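Local coordinates for protein time interval measuring enzyme TIME (Bombyx mori, PDB 2E47) that probably converts superoxide radicals into hydrogen peroxide and oxygen, as a copper- and zinc-binding member of the Cu-Zn superoxide dismutase family, at residues L42-G55 with I116-Y130. Numbering follows the deposited sequence.
Sequences LPPGEYGFHVHEKG and IIGRAVVLHEKADDY. With CU (copper (II) ion), chain E.
His-50, His-52 and His-124 meet at one copper ion, where antiparallel strands 45-52 and 120-124 run side by side. His-50 binds through ND1 (2.0 Å from the copper), the other two through NE2, and His-67 supplies the fourth nitrogen. With CG beside the backbone N (chi1 -40°), the His-50 ring swings over to the metal and meets it with ND1, while its other nitrogen, NE2, donates to Asp-128 OD1 at 3.0 Å, the oxygen a little out of the ring plane. That oxygen is met from above the carboxylate plane, ring and carboxylate standing 89° apart; Asp-128 OD2 takes a bond from His-75, a zinc ligand, so the carboxylate joins the two metal sites. This part is tightly packed. Val-122 lays CG2 over a face of the His-52 ring, a CH-pi contact 3.6 Å from the ring centroid, and His-52 ND1 is held by Gly-65 O. Paired backbone bonds tie His-50 to Val-122.

The end at Glu-46 is looser and wetter: a water links Glu-46 OE2 to Tyr-130 OH. At the other, partly exposed end, the extended Arg-119 chain brings NH2 to Glu-53 O (2.9 Å), nearly in the guanidinium plane, and a water joins NH2 to Glu-53 OE1 and Lys-54 NZ; Arg-119 and Lys-54 also pack against Ile-155 and Leu-156 of the second subunit. A leucine in place of Arg-119 would probably leave Glu-53 O without this donor and Gly-115 O without the NE bond. The whole is the copper side of the Cu-Zn superoxide dismutase Greek-key beta barrel, its copper held by histidines of two neighbouring strands and one from the loop after strand 45-52.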
ATOM      1  N   LEU A  42     -16.817   2.887  14.704  1.00 21.16           N
ATOM      2  CA  LEU A  42     -17.859   1.873  14.838  1.00 22.44           C
ATOM      3  C   LEU A  42     -18.364   1.786  16.256  1.00 22.18           C
ATOM      4  O   LEU A  42     -17.633   2.060  17.191  1.00 23.92           O
ATOM      5  CB  LEU A  42     -17.388   0.497  14.430  1.00 22.00           C
ATOM      6  CG  LEU A  42     -17.021   0.324  12.974  1.00 22.79           C
ATOM      7  CD1 LEU A  42     -16.140  -0.946  12.898  1.00 17.83           C
ATOM      8  CD2 LEU A  42     -18.223   0.309  12.119  1.00 19.63           C
ATOM      9  N   PRO A  43     -19.613   1.381  16.412  1.00 22.89           N
ATOM     10  CA  PRO A  43     -20.209   1.260  17.759  1.00 23.23           C
ATOM     11  C   PRO A  43     -19.521   0.186  18.628  1.00 23.16           C
ATOM     12  O   PRO A  43     -18.868  -0.680  18.072  1.00 24.62           O
ATOM     13  CB  PRO A  43     -21.674   0.847  17.464  1.00 22.88           C
ATOM     14  CG  PRO A  43     -21.785   0.500  16.070  1.00 23.76           C
ATOM     15  CD  PRO A  43     -20.560   1.067  15.316  1.00 22.32           C
ATOM     16  N   PRO A  44     -19.732   0.189  19.955  1.00 23.33           N
ATOM     17  CA  PRO A  44     -18.993  -0.742  20.823  1.00 23.16           C
ATOM     18  C   PRO A  44     -19.357  -2.189  20.368  1.00 22.05           C
ATOM     19  O   PRO A  44     -20.494  -2.460  20.014  1.00 21.92           O
ATOM     20  CB  PRO A  44     -19.575  -0.464  22.221  1.00 22.33           C
ATOM     21  CG  PRO A  44     -21.010   0.163  21.902  1.00 23.43           C
ATOM     22  CD  PRO A  44     -20.714   1.011  20.701  1.00 24.19           C
ATOM     23  N   GLY A  45     -18.385  -3.074  20.318  1.00 22.92           N
ATOM     24  CA  GLY A  45     -18.585  -4.413  19.770  1.00 19.91           C
ATOM     25  C   GLY A  45     -17.279  -4.973  19.249  1.00 21.54           C
ATOM     26  O   GLY A  45     -16.236  -4.462  19.566  1.00 21.02           O
ATOM     27  N   GLU A  46     -17.332  -6.070  18.498  1.00 22.73           N
ATOM     28  CA  GLU A  46     -16.128  -6.707  17.937  1.00 24.83           C
ATOM     29  C   GLU A  46     -16.314  -6.935  16.460  1.00 22.59           C
ATOM     30  O   GLU A  46     -17.438  -7.205  16.000  1.00 22.01           O
ATOM     31  CB  GLU A  46     -15.780  -8.037  18.649  1.00 24.76           C
ATOM     32  CG  GLU A  46     -16.740  -9.159  18.553  1.00 30.66           C
ATOM     33  CD  GLU A  46     -16.270 -10.474  19.308  1.00 31.73           C
ATOM     34  OE1 GLU A  46     -16.988 -11.526  19.199  1.00 41.24           O
ATOM     35  OE2 GLU A  46     -15.192 -10.456  19.953  1.00 35.56           O
ATOM     36  N   TYR A  47     -15.218  -6.834  15.703  1.00 21.49           N
ATOM     37  CA  TYR A  47     -15.329  -6.785  14.240  1.00 20.04           C
ATOM     38  C   TYR A  47     -14.123  -7.485  13.659  1.00 19.73           C
ATOM     39  O   TYR A  47     -12.986  -7.228  14.115  1.00 20.74           O
ATOM     40  CB  TYR A  47     -15.333  -5.324  13.784  1.00 20.68           C
ATOM     41  CG  TYR A  47     -16.500  -4.504  14.407  1.00 20.16           C
ATOM     42  CD1 TYR A  47     -16.340  -3.852  15.637  1.00 21.28           C
ATOM     43  CD2 TYR A  47     -17.695  -4.395  13.775  1.00 18.36           C
ATOM     44  CE1 TYR A  47     -17.352  -3.113  16.251  1.00 17.41           C
ATOM     45  CE2 TYR A  47     -18.736  -3.627  14.379  1.00 22.24           C
ATOM     46  CZ  TYR A  47     -18.539  -3.011  15.613  1.00 21.88           C
ATOM     47  OH  TYR A  47     -19.550  -2.263  16.201  1.00 25.13           O
ATOM     48  N   GLY A  48     -14.364  -8.322  12.647  1.00 17.77           N
ATOM     49  CA  GLY A  48     -13.301  -9.041  11.955  1.00 17.85           C
ATOM     50  C   GLY A  48     -12.252  -8.123  11.427  1.00 18.08           C
ATOM     51  O   GLY A  48     -12.559  -7.063  10.875  1.00 19.03           O
ATOM     52  N   PHE A  49     -10.991  -8.493  11.618  1.00 19.82           N
ATOM     53  CA  PHE A  49      -9.917  -7.678  11.106  1.00 20.11           C
ATOM     54  C   PHE A  49      -8.867  -8.626  10.543  1.00 19.30           C
ATOM     55  O   PHE A  49      -8.340  -9.436  11.267  1.00 19.24           O
ATOM     56  CB  PHE A  49      -9.351  -6.940  12.279  1.00 22.53           C
ATOM     57  CG  PHE A  49      -8.344  -5.910  11.913  1.00 26.01           C
ATOM     58  CD1 PHE A  49      -7.053  -6.001  12.393  1.00 31.23           C
ATOM     59  CD2 PHE A  49      -8.708  -4.835  11.173  1.00 28.43           C
ATOM     60  CE1 PHE A  49      -6.135  -5.039  12.071  1.00 34.00           C
ATOM     61  CE2 PHE A  49      -7.821  -3.876  10.847  1.00 32.98           C
ATOM     62  CZ  PHE A  49      -6.514  -3.986  11.285  1.00 32.62           C
ATOM     63  N   HIS A  50      -8.595  -8.577   9.237  1.00 18.43           N
ATOM     64  CA  HIS A  50      -7.713  -9.586   8.623  1.00 18.65           C
ATOM     65  C   HIS A  50      -6.753  -8.973   7.617  1.00 18.90           C
ATOM     66  O   HIS A  50      -7.072  -7.936   7.086  1.00 19.38           O
ATOM     67  CB  HIS A  50      -8.530 -10.610   7.859  1.00 18.19           C
ATOM     68  CG  HIS A  50      -9.801 -11.011   8.543  1.00 20.25           C
ATOM     69  ND1 HIS A  50     -11.028 -10.942   7.913  1.00 22.26           N
ATOM     70  CD2 HIS A  50     -10.029 -11.495   9.800  1.00 20.30           C
ATOM     71  CE1 HIS A  50     -11.957 -11.363   8.758  1.00 24.07           C
ATOM     72  NE2 HIS A  50     -11.382 -11.716   9.906  1.00 19.08           N
ATOM     73  N   VAL A  51      -5.652  -9.663   7.289  1.00 18.02           N
ATOM     74  CA  VAL A  51      -4.809  -9.313   6.149  1.00 16.77           C
ATOM     75  C   VAL A  51      -5.341 -10.106   4.974  1.00 19.88           C
ATOM     76  O   VAL A  51      -5.390 -11.401   5.008  1.00 19.70           O
ATOM     77  CB  VAL A  51      -3.348  -9.674   6.415  1.00 17.05           C
ATOM     78  CG1 VAL A  51      -2.466  -9.377   5.190  1.00 15.05           C
ATOM     79  CG2 VAL A  51      -2.815  -8.891   7.694  1.00 13.32           C
ATOM     80  N   HIS A  52      -5.763  -9.392   3.940  1.00 18.84           N
ATOM     81  CA  HIS A  52      -6.273 -10.062   2.765  1.00 20.16           C
ATOM     82  C   HIS A  52      -5.108 -10.167   1.742  1.00 21.22           C
ATOM     83  O   HIS A  52      -4.064  -9.516   1.860  1.00 19.70           O
ATOM     84  CB  HIS A  52      -7.529  -9.337   2.237  1.00 18.45           C
ATOM     85  CG  HIS A  52      -8.780  -9.593   3.041  1.00 18.03           C
ATOM     86  ND1 HIS A  52      -9.999  -9.825   2.455  1.00 22.44           N
ATOM     87  CD2 HIS A  52      -9.010  -9.620   4.371  1.00 18.24           C
ATOM     88  CE1 HIS A  52     -10.922  -9.971   3.384  1.00 21.29           C
ATOM     89  NE2 HIS A  52     -10.344  -9.873   4.566  1.00 26.89           N
ATOM     90  N   GLU A  53      -5.251 -11.054   0.772  1.00 22.96           N
ATOM     91  CA  GLU A  53      -4.131 -11.454  -0.034  1.00 23.37           C
ATOM     92  C   GLU A  53      -3.600 -10.323  -0.950  1.00 23.52           C
ATOM     93  O   GLU A  53      -2.404 -10.185  -1.122  1.00 23.47           O
ATOM     94  CB  GLU A  53      -4.538 -12.674  -0.876  1.00 24.96           C
ATOM     95  CG  GLU A  53      -3.423 -13.090  -1.782  1.00 30.01           C
ATOM     96  CD  GLU A  53      -3.816 -14.181  -2.788  1.00 37.34           C
ATOM     97  OE1 GLU A  53      -2.878 -14.810  -3.356  1.00 39.15           O
ATOM     98  OE2 GLU A  53      -5.031 -14.393  -3.005  1.00 36.83           O
ATOM     99  N   LYS A  54      -4.477  -9.542  -1.566  1.00 23.74           N
ATOM    100  CA  LYS A  54      -4.002  -8.596  -2.557  1.00 24.56           C
ATOM    101  C   LYS A  54      -4.119  -7.155  -2.000  1.00 24.79           C
ATOM    102  O   LYS A  54      -5.087  -6.823  -1.276  1.00 24.55           O
ATOM    103  CB  LYS A  54      -4.909  -8.685  -3.765  1.00 24.13           C
ATOM    104  CG  LYS A  54      -4.880 -10.024  -4.566  1.00 26.86           C
ATOM    105  CD  LYS A  54      -3.503 -10.551  -4.603  1.00 29.96           C
ATOM    106  CE  LYS A  54      -3.391 -11.802  -5.507  1.00 39.79           C
ATOM    107  NZ  LYS A  54      -1.937 -12.111  -5.821  1.00 40.06           N
ATOM    108  N   GLY A  55      -3.200  -6.291  -2.382  1.00 25.67           N
ATOM    109  CA  GLY A  55      -3.228  -4.857  -1.952  1.00 25.76           C
ATOM    110  C   GLY A  55      -3.763  -4.034  -3.093  1.00 27.07           C
ATOM    111  O   GLY A  55      -3.237  -2.983  -3.445  1.00 26.10           O
ATOM    112  N   ILE A 116       3.616  -9.576   4.787  1.00 20.03           N
ATOM    113  CA  ILE A 116       2.335  -8.846   4.478  1.00 19.71           C
ATOM    114  C   ILE A 116       2.520  -7.475   3.822  1.00 20.43           C
ATOM    115  O   ILE A 116       1.544  -6.806   3.523  1.00 20.23           O
ATOM    116  CB  ILE A 116       1.465  -8.674   5.712  1.00 18.15           C
ATOM    117  CG1 ILE A 116       2.198  -7.817   6.760  1.00 20.24           C
ATOM    118  CG2 ILE A 116       1.265 -10.030   6.390  1.00 18.89           C
ATOM    119  CD1 ILE A 116       1.537  -7.918   8.137  1.00 22.20           C
ATOM    120  N   ILE A 117       3.750  -7.062   3.553  1.00 21.22           N
ATOM    121  CA  ILE A 117       3.897  -5.755   2.912  1.00 23.25           C
ATOM    122  C   ILE A 117       3.352  -5.792   1.492  1.00 23.63           C
ATOM    123  O   ILE A 117       3.641  -6.726   0.718  1.00 24.74           O
ATOM    124  CB  ILE A 117       5.359  -5.177   2.979  1.00 24.22           C
ATOM    125  CG1 ILE A 117       5.664  -4.760   4.410  1.00 23.69           C
ATOM    126  CG2 ILE A 117       5.531  -3.991   1.999  1.00 22.42           C
ATOM    127  CD1 ILE A 117       7.127  -4.668   4.669  1.00 30.13           C
ATOM    128  N   GLY A 118       2.526  -4.783   1.162  1.00 23.26           N
ATOM    129  CA  GLY A 118       1.848  -4.750  -0.131  1.00 20.89           C
ATOM    130  C   GLY A 118       0.541  -5.493  -0.099  1.00 20.97           C
ATOM    131  O   GLY A 118      -0.160  -5.523  -1.118  1.00 20.56           O
ATOM    132  N   ARG A 119       0.216  -6.140   1.037  1.00 20.26           N
ATOM    133  CA  ARG A 119      -1.083  -6.800   1.179  1.00 22.12           C
ATOM    134  C   ARG A 119      -2.072  -5.794   1.792  1.00 22.10           C
ATOM    135  O   ARG A 119      -1.754  -4.634   1.874  1.00 22.84           O
ATOM    136  CB  ARG A 119      -0.952  -8.165   1.926  1.00 22.85           C
ATOM    137  CG  ARG A 119       0.044  -9.037   1.134  1.00 21.90           C
ATOM    138  CD  ARG A 119       0.167 -10.425   1.594  1.00 26.98           C
ATOM    139  NE  ARG A 119       1.256 -11.150   0.886  1.00 29.69           N
ATOM    140  CZ  ARG A 119       1.159 -11.706  -0.336  1.00 27.61           C
ATOM    141  NH1 ARG A 119       2.204 -12.339  -0.840  1.00 27.83           N
ATOM    142  NH2 ARG A 119       0.047 -11.664  -1.046  1.00 22.19           N
ATOM    143  N   ALA A 120      -3.276  -6.195   2.164  1.00 21.83           N
ATOM    144  CA  ALA A 120      -4.267  -5.190   2.647  1.00 20.76           C
ATOM    145  C   ALA A 120      -4.784  -5.620   4.011  1.00 21.56           C
ATOM    146  O   ALA A 120      -4.892  -6.822   4.294  1.00 19.37           O
ATOM    147  CB  ALA A 120      -5.423  -5.099   1.702  1.00 20.01           C
ATOM    148  N   VAL A 121      -5.055  -4.644   4.881  1.00 21.37           N
ATOM    149  CA  VAL A 121      -5.786  -4.945   6.096  1.00 21.87           C
ATOM    150  C   VAL A 121      -7.239  -4.626   5.750  1.00 21.76           C
ATOM    151  O   VAL A 121      -7.506  -3.626   5.030  1.00 22.52           O
ATOM    152  CB  VAL A 121      -5.294  -4.031   7.215  1.00 22.67           C
ATOM    153  CG1 VAL A 121      -6.293  -4.086   8.304  1.00 29.44           C
ATOM    154  CG2 VAL A 121      -4.046  -4.591   7.743  1.00 24.86           C
ATOM    155  N   VAL A 122      -8.170  -5.427   6.242  1.00 17.70           N
ATOM    156  CA  VAL A 122      -9.588  -5.222   5.972  1.00 16.87           C
ATOM    157  C   VAL A 122     -10.369  -5.331   7.276  1.00 17.99           C
ATOM    158  O   VAL A 122     -10.218  -6.328   8.023  1.00 17.44           O
ATOM    159  CB  VAL A 122     -10.210  -6.223   5.018  1.00 16.41           C
ATOM    160  CG1 VAL A 122     -11.728  -5.890   4.825  1.00 14.54           C
ATOM    161  CG2 VAL A 122      -9.478  -6.172   3.676  1.00 16.39           C
ATOM    162  N   LEU A 123     -11.168  -4.299   7.550  1.00 16.76           N
ATOM    163  CA  LEU A 123     -12.054  -4.295   8.726  1.00 17.76           C
ATOM    164  C   LEU A 123     -13.419  -4.644   8.239  1.00 18.11           C
ATOM    165  O   LEU A 123     -13.928  -3.991   7.294  1.00 19.17           O
ATOM    166  CB  LEU A 123     -12.141  -2.884   9.298  1.00 17.41           C
ATOM    167  CG  LEU A 123     -13.024  -2.572  10.501  1.00 20.65           C
ATOM    168  CD1 LEU A 123     -12.581  -3.320  11.724  1.00 21.19           C
ATOM    169  CD2 LEU A 123     -12.907  -1.070  10.766  1.00 20.53           C
ATOM    170  N   HIS A 124     -14.080  -5.535   8.970  1.00 17.89           N
ATOM    171  CA  HIS A 124     -15.339  -6.087   8.524  1.00 18.39           C
ATOM    172  C   HIS A 124     -16.497  -5.587   9.319  1.00 19.00           C
ATOM    173  O   HIS A 124     -16.319  -5.041  10.433  1.00 16.91           O
ATOM    174  CB  HIS A 124     -15.246  -7.628   8.683  1.00 18.55           C
ATOM    175  CG  HIS A 124     -14.300  -8.245   7.727  1.00 19.24           C
ATOM    176  ND1 HIS A 124     -14.656  -8.533   6.431  1.00 20.39           N
ATOM    177  CD2 HIS A 124     -13.011  -8.619   7.866  1.00 19.71           C
ATOM    178  CE1 HIS A 124     -13.622  -9.086   5.821  1.00 22.58           C
ATOM    179  NE2 HIS A 124     -12.615  -9.176   6.672  1.00 27.72           N
ATOM    180  N   GLU A 125     -17.695  -5.805   8.778  1.00 19.71           N
ATOM    181  CA  GLU A 125     -18.901  -5.284   9.358  1.00 22.90           C
ATOM    182  C   GLU A 125     -19.375  -6.049  10.595  1.00 20.87           C
ATOM    183  O   GLU A 125     -20.112  -5.519  11.405  1.00 20.76           O
ATOM    184  CB  GLU A 125     -20.015  -5.196   8.280  1.00 24.17           C
ATOM    185  CG  GLU A 125     -21.023  -6.338   8.224  1.00 31.97           C
ATOM    186  CD  GLU A 125     -21.719  -6.458   6.805  1.00 33.45           C
ATOM    187  OE1 GLU A 125     -21.856  -5.397   6.113  1.00 45.83           O
ATOM    188  OE2 GLU A 125     -22.123  -7.586   6.399  1.00 38.37           O
ATOM    189  N   LYS A 126     -18.938  -7.295  10.753  1.00 19.98           N
ATOM    190  CA  LYS A 126     -19.236  -8.050  11.988  1.00 20.60           C
ATOM    191  C   LYS A 126     -18.117  -8.874  12.493  1.00 18.88           C
ATOM    192  O   LYS A 126     -17.051  -8.974  11.855  1.00 16.35           O
ATOM    193  CB  LYS A 126     -20.480  -8.907  11.867  1.00 22.60           C
ATOM    194  CG  LYS A 126     -20.572  -9.838  10.699  1.00 25.65           C
ATOM    195  CD  LYS A 126     -22.054 -10.007  10.431  1.00 34.03           C
ATOM    196  CE  LYS A 126     -22.359 -11.339   9.676  1.00 39.80           C
ATOM    197  NZ  LYS A 126     -23.617 -12.015  10.180  1.00 40.32           N
ATOM    198  N   ALA A 127     -18.389  -9.497  13.621  1.00 19.66           N
ATOM    199  CA  ALA A 127     -17.389 -10.279  14.329  1.00 21.08           C
ATOM    200  C   ALA A 127     -16.933 -11.500  13.531  1.00 21.77           C
ATOM    201  O   ALA A 127     -17.695 -12.106  12.802  1.00 23.20           O
ATOM    202  CB  ALA A 127     -17.928 -10.722  15.695  1.00 21.35           C
ATOM    203  N   ASP A 128     -15.673 -11.838  13.669  1.00 22.32           N
ATOM    204  CA  ASP A 128     -15.130 -13.093  13.138  1.00 24.16           C
ATOM    205  C   ASP A 128     -15.542 -14.215  14.119  1.00 23.22           C
ATOM    206  O   ASP A 128     -15.267 -14.091  15.308  1.00 22.24           O
ATOM    207  CB  ASP A 128     -13.609 -12.931  13.169  1.00 24.15           C
ATOM    208  CG  ASP A 128     -12.843 -14.072  12.476  1.00 27.20           C
ATOM    209  OD1 ASP A 128     -11.701 -13.770  12.039  1.00 22.73           O
ATOM    210  OD2 ASP A 128     -13.335 -15.234  12.390  1.00 25.73           O
ATOM    211  N   ASP A 129     -16.139 -15.313  13.625  1.00 24.38           N
ATOM    212  CA  ASP A 129     -16.596 -16.416  14.512  1.00 24.35           C
ATOM    213  C   ASP A 129     -15.529 -17.539  14.616  1.00 24.84           C
ATOM    214  O   ASP A 129     -15.754 -18.625  15.188  1.00 25.39           O
ATOM    215  CB  ASP A 129     -17.942 -16.948  14.000  1.00 24.14           C
ATOM    216  CG  ASP A 129     -17.808 -17.750  12.681  1.00 27.83           C
ATOM    217  OD1 ASP A 129     -18.864 -17.991  12.043  1.00 28.31           O
ATOM    218  OD2 ASP A 129     -16.665 -18.128  12.257  1.00 23.83           O
ATOM    219  N   TYR A 130     -14.367 -17.250  14.044  1.00 23.28           N
ATOM    220  CA  TYR A 130     -13.123 -18.004  14.182  1.00 22.99           C
ATOM    221  C   TYR A 130     -13.221 -19.385  13.556  1.00 25.88           C
ATOM    222  O   TYR A 130     -12.427 -20.269  13.896  1.00 25.40           O
ATOM    223  CB  TYR A 130     -12.638 -18.097  15.612  1.00 21.92           C
ATOM    224  CG  TYR A 130     -12.542 -16.822  16.392  1.00 22.55           C
ATOM    225  CD1 TYR A 130     -11.719 -15.753  15.959  1.00 20.99           C
ATOM    226  CD2 TYR A 130     -13.255 -16.678  17.604  1.00 21.99           C
ATOM    227  CE1 TYR A 130     -11.610 -14.560  16.720  1.00 21.82           C
ATOM    228  CE2 TYR A 130     -13.201 -15.499  18.320  1.00 24.50           C
ATOM    229  CZ  TYR A 130     -12.358 -14.449  17.892  1.00 25.64           C
ATOM    230  OH  TYR A 130     -12.285 -13.304  18.661  1.00 27.77           O
TER
HETATM  231 CU    CU E 171     -11.549 -10.807   5.948  1.00 52.69          CU
HETATM  232  O   HOH W   1     -14.340 -13.042  20.497  1.00 22.27           O
HETATM  233  O   HOH W   2     -20.091  -7.802  15.293  1.00 23.70           O
HETATM  234  O   HOH W   3     -17.113 -14.357  17.739  1.00 33.16           O
HETATM  235  O   HOH W   4      -0.260 -13.012  -3.809  1.00 43.60           O